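Local coordinates for mandelate racemase/muconate lactonizing enzyme, C-terminal domain protein (Paracoccus denitrificans, PDB 4DWD), which binds magnesium and belongs to the mandelate racemase/muconate lactonizing branch of the enolase superfamily, possibly acting as a hydro-lyase, at residues B[294-302]-B[320-331]. Residues are numbered along the deposited sequence; the frame is centred on the assembly and turned at random.
Sequences EFVPHQTQP and TKPVELADRWDR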
loop_
_atom_site.group_PDB
_atom_site.type_symbol
_atom_site.label_atom_id
_atom_site.label_comp_id
_atom_site.label_asym_id
_atom_site.label_seq_id
_atom_site.Cartn_x
_atom_site.Cartn_y
_atom_site.Cartn_z
ATOM N N GLU B 294 11.628 -15.350 13.116
ATOM C CA GLU B 294 12.156 -16.181 14.200
ATOM C C GLU B 294 11.033 -16.839 14.994
ATOM O O GLU B 294 9.964 -16.266 15.168
ATOM C CB GLU B 294 13.013 -15.348 15.157
ATOM C CG GLU B 294 14.346 -14.863 14.596
ATOM C CD GLU B 294 15.078 -14.013 15.616
ATOM O OE1 GLU B 294 15.702 -14.584 16.543
ATOM O OE2 GLU B 294 15.018 -12.775 15.510
ATOM N N PHE B 295 11.297 -18.046 15.476
ATOM C CA PHE B 295 10.321 -18.830 16.242
ATOM C C PHE B 295 10.896 -19.145 17.626
ATOM O O PHE B 295 11.828 -19.947 17.752
ATOM C CB PHE B 295 9.979 -20.106 15.472
ATOM C CG PHE B 295 8.839 -20.875 16.048
ATOM C CD1 PHE B 295 7.525 -20.415 15.900
ATOM C CD2 PHE B 295 9.068 -22.068 16.725
ATOM C CE1 PHE B 295 6.470 -21.132 16.423
ATOM C CE2 PHE B 295 8.006 -22.800 17.245
ATOM C CZ PHE B 295 6.705 -22.323 17.094
ATOM N N VAL B 296 10.389 -18.461 18.651
ATOM C CA VAL B 296 10.979 -18.489 19.995
ATOM C C VAL B 296 9.826 -18.627 21.008
ATOM O O VAL B 296 9.359 -17.643 21.565
ATOM C CB VAL B 296 11.824 -17.219 20.287
ATOM C CG1 VAL B 296 12.504 -17.315 21.655
ATOM C CG2 VAL B 296 12.865 -16.978 19.185
ATOM N N PRO B 297 9.340 -19.851 21.215
ATOM C CA PRO B 297 8.117 -20.042 22.006
ATOM C C PRO B 297 8.186 -19.471 23.416
ATOM O O PRO B 297 9.221 -19.568 24.091
ATOM C CB PRO B 297 7.994 -21.559 22.086
ATOM C CG PRO B 297 8.626 -22.038 20.816
ATOM C CD PRO B 297 9.805 -21.113 20.611
ATOM N N HIS B 298 7.061 -18.914 23.862
ATOM C CA HIS B 298 6.851 -18.602 25.269
ATOM C C HIS B 298 6.564 -19.894 25.999
ATOM O O HIS B 298 5.776 -20.732 25.527
ATOM C CB HIS B 298 5.672 -17.648 25.358
ATOM C CG HIS B 298 5.226 -17.323 26.761
ATOM N ND1 HIS B 298 4.373 -18.102 27.456
ATOM C CD2 HIS B 298 5.512 -16.236 27.567
ATOM C CE1 HIS B 298 4.137 -17.544 28.659
ATOM N NE2 HIS B 298 4.833 -16.404 28.728
ATOM N N GLN B 299 7.208 -20.105 27.146
ATOM C CA GLN B 299 6.886 -21.291 27.949
ATOM C C GLN B 299 7.377 -21.079 29.372
ATOM O O GLN B 299 8.556 -20.826 29.590
ATOM C CB GLN B 299 7.504 -22.541 27.312
ATOM C CG GLN B 299 6.691 -23.810 27.515
ATOM C CD GLN B 299 6.558 -24.200 28.971
ATOM O OE1 GLN B 299 5.450 -24.220 29.531
ATOM N NE2 GLN B 299 7.686 -24.482 29.608
ATOM N N THR B 300 6.466 -21.157 30.336
ATOM C CA THR B 300 6.785 -20.806 31.723
ATOM C C THR B 300 6.565 -21.937 32.712
ATOM O O THR B 300 6.794 -21.744 33.897
ATOM C CB THR B 300 5.975 -19.580 32.189
ATOM O OG1 THR B 300 4.571 -19.862 32.072
ATOM C CG2 THR B 300 6.340 -18.347 31.337
ATOM N N GLN B 301 6.137 -23.105 32.235
ATOM C CA GLN B 301 5.842 -24.240 33.129
ATOM C C GLN B 301 6.975 -25.269 33.143
ATOM O O GLN B 301 7.550 -25.558 32.092
ATOM C CB GLN B 301 4.509 -24.894 32.743
ATOM C CG GLN B 301 3.324 -23.925 32.666
ATOM C CD GLN B 301 3.129 -23.127 33.951
ATOM O OE1 GLN B 301 3.217 -23.665 35.056
ATOM N NE2 GLN B 301 2.860 -21.838 33.809
ATOM N N PRO B 302 7.291 -25.845 34.325
ATOM C CA PRO B 302 8.500 -26.675 34.439
ATOM C C PRO B 302 8.324 -28.158 34.111
ATOM O O PRO B 302 9.317 -28.886 34.011
ATOM C CB PRO B 302 8.867 -26.534 35.920
ATOM C CG PRO B 302 7.558 -26.334 36.603
ATOM C CD PRO B 302 6.746 -25.486 35.649
ATOM N N THR B 320 17.374 -19.625 17.021
ATOM C CA THR B 320 18.101 -18.359 17.140
ATOM C C THR B 320 18.198 -17.837 18.569
ATOM O O THR B 320 19.085 -17.036 18.884
ATOM C CB THR B 320 17.437 -17.263 16.289
ATOM O OG1 THR B 320 16.039 -17.190 16.620
ATOM C CG2 THR B 320 17.598 -17.563 14.807
ATOM N N LYS B 321 17.279 -18.278 19.424
ATOM C CA LYS B 321 17.275 -17.883 20.834
ATOM C C LYS B 321 17.097 -19.148 21.666
ATOM O O LYS B 321 16.606 -20.155 21.157
ATOM C CB LYS B 321 16.155 -16.858 21.121
ATOM C CG LYS B 321 16.178 -15.607 20.234
ATOM C CD LYS B 321 17.239 -14.600 20.646
ATOM C CE LYS B 321 17.053 -13.250 19.957
ATOM N NZ LYS B 321 17.133 -13.305 18.468
ATOM N N PRO B 322 17.520 -19.119 22.934
ATOM C CA PRO B 322 17.426 -20.303 23.774
ATOM C C PRO B 322 16.004 -20.627 24.238
ATOM O O PRO B 322 15.070 -19.876 23.992
ATOM C CB PRO B 322 18.290 -19.946 24.987
ATOM C CG PRO B 322 19.108 -18.777 24.562
ATOM C CD PRO B 322 18.231 -18.025 23.617
ATOM N N VAL B 323 15.879 -21.757 24.922
ATOM C CA VAL B 323 14.619 -22.213 25.521
ATOM C C VAL B 323 14.320 -21.446 26.813
ATOM O O VAL B 323 15.171 -21.321 27.690
ATOM C CB VAL B 323 14.714 -23.717 25.852
ATOM C CG1 VAL B 323 13.436 -24.201 26.528
ATOM C CG2 VAL B 323 14.986 -24.527 24.591
ATOM N N GLU B 324 13.093 -20.951 26.943
ATOM C CA GLU B 324 12.697 -20.220 28.148
ATOM C C GLU B 324 12.690 -21.078 29.416
ATOM O O GLU B 324 12.119 -22.174 29.438
ATOM C CB GLU B 324 11.326 -19.572 27.960
ATOM C CG GLU B 324 10.951 -18.695 29.153
ATOM C CD GLU B 324 9.788 -17.752 28.909
ATOM O OE1 GLU B 324 9.031 -17.926 27.937
ATOM O OE2 GLU B 324 9.615 -16.842 29.741
ATOM N N LEU B 325 13.338 -20.552 30.457
ATOM C CA LEU B 325 13.303 -21.105 31.809
ATOM C C LEU B 325 12.840 -20.019 32.783
ATOM O O LEU B 325 13.617 -19.144 33.206
ATOM C CB LEU B 325 14.659 -21.694 32.217
ATOM C CG LEU B 325 14.723 -22.262 33.649
ATOM C CD1 LEU B 325 13.784 -23.459 33.803
ATOM C CD2 LEU B 325 16.153 -22.636 33.994
ATOM N N ALA B 326 11.556 -20.077 33.126
ATOM C CA ALA B 326 10.927 -19.011 33.910
ATOM C C ALA B 326 11.005 -19.233 35.428
ATOM O O ALA B 326 11.545 -20.237 35.897
ATOM C CB ALA B 326 9.490 -18.788 33.449
ATOM N N ASP B 327 10.446 -18.286 36.179
ATOM C CA ASP B 327 10.568 -18.240 37.635
ATOM C C ASP B 327 10.008 -19.463 38.337
ATOM O O ASP B 327 9.052 -20.079 37.882
ATOM C CB ASP B 327 9.865 -16.999 38.185
ATOM C CG ASP B 327 10.155 -15.753 37.362
ATOM O OD1 ASP B 327 9.598 -15.648 36.251
ATOM O OD2 ASP B 327 10.923 -14.890 37.834
ATOM N N ARG B 328 10.624 -19.798 39.466
ATOM C CA ARG B 328 10.108 -20.829 40.367
ATOM C C ARG B 328 9.930 -22.181 39.694
ATOM O O ARG B 328 8.973 -22.913 39.970
ATOM C CB ARG B 328 8.806 -20.367 41.046
ATOM C CG ARG B 328 8.933 -19.090 41.865
ATOM C CD ARG B 328 9.929 -19.233 43.006
ATOM N NE ARG B 328 9.766 -20.498 43.730
ATOM C CZ ARG B 328 8.945 -20.684 44.762
ATOM N NH1 ARG B 328 8.200 -19.680 45.221
ATOM N NH2 ARG B 328 8.873 -21.878 45.342
ATOM N N TRP B 329 10.880 -22.521 38.830
ATOM C CA TRP B 329 10.877 -23.821 38.186
ATOM C C TRP B 329 11.033 -24.962 39.166
ATOM O O TRP B 329 10.716 -26.106 38.832
ATOM C CB TRP B 329 11.916 -23.888 37.066
ATOM C CG TRP B 329 13.314 -23.410 37.415
ATOM C CD1 TRP B 329 13.844 -22.120 37.284
ATOM C CD2 TRP B 329 14.431 -24.236 37.895
ATOM N NE1 TRP B 329 15.167 -22.095 37.673
ATOM C CE2 TRP B 329 15.578 -23.330 38.054
ATOM C CE3 TRP B 329 14.584 -25.584 38.213
ATOM C CZ2 TRP B 329 16.814 -23.779 38.496
ATOM C CZ3 TRP B 329 15.835 -26.023 38.663
ATOM C CH2 TRP B 329 16.920 -25.139 38.811
ATOM N N ASP B 330 11.501 -24.660 40.382
ATOM C CA ASP B 330 11.573 -25.646 41.466
ATOM C C ASP B 330 10.218 -26.290 41.756
ATOM O O ASP B 330 10.168 -27.418 42.257
ATOM C CB ASP B 330 12.130 -25.005 42.752
ATOM C CG ASP B 330 11.218 -23.910 43.312
ATOM O OD1 ASP B 330 10.712 -24.051 44.440
ATOM O OD2 ASP B 330 11.008 -22.892 42.638
ATOM N N ARG B 331 9.129 -25.588 41.439
ATOM C CA ARG B 331 7.782 -26.096 41.726
ATOM C C ARG B 331 7.414 -27.320 40.882
ATOM O O ARG B 331 6.381 -27.943 41.113
ATOM C CB ARG B 331 6.713 -24.998 41.583
ATOM C CG ARG B 331 6.310 -24.696 40.145
ATOM C CD ARG B 331 5.388 -23.480 40.052
ATOM N NE ARG B 331 4.950 -23.195 38.681
ATOM C CZ ARG B 331 5.699 -22.620 37.743
ATOM N NH1 ARG B 331 6.956 -22.283 38.005
ATOM N NH2 ARG B 331 5.193 -22.393 36.526
HETATM O O HOH W 1 16.836 -11.161 16.575
HETATM O O HOH W 2 14.707 -19.795 18.194
HETATM O O HOH W 3 11.053 -21.533 24.717
HETATM O O HOH W 4 9.856 -22.074 31.879
HETATM O O HOH W 5 10.455 -24.587 28.282
HETATM O O HOH W 6 9.031 -22.293 35.723
#
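Glu-324 turns CG anti to the backbone N (chi1 -175°) and runs on extended, carrying its carboxylate across to 294-302; Lys-321 folds back at chi2 (-77°) and again at chi4, bringing NZ to Glu-294. Glu-294 OE1 takes two donors, Thr-320 OG1 at 2.6 Å on its anti lone pair and Lys-321 NZ at 2.7 Å on the syn one, the latter a salt bridge. Val-296 packs both methyls on the lysine's CB and CG. Gln-299 N gives a nearly straight bond to Glu-324 OE1 (2.9 Å, 169°), from above the carboxylate plane; Glu-324 OE2 is hydrogen-bonded to Ser-131 OG. Arg-331 NH2 hydrogen-bonds Thr-300 O (3.1 Å), which lies in the guanidinium plane, and Gln-301 OE1 (2.8 Å), from above its carbonyl plane, while Pro-302 CD covers one guanidinium face. Waters link the backbones, one between Pro-297 O and Glu-324 N, another 2.9 Å from both Gln-299 O and Ala-326 N. These are neighbouring strands of the enolase-type barrel with flanking loops: His-298 ND1 is hydrogen-bonded to Asp-271, beside Glu-223 and Glu-249, seen to bind calcium in this protein; strand 294-295 pairs with 267-268, 323-325 with 125-132, and Pro-297 packs on helices 277-291 and 304-314.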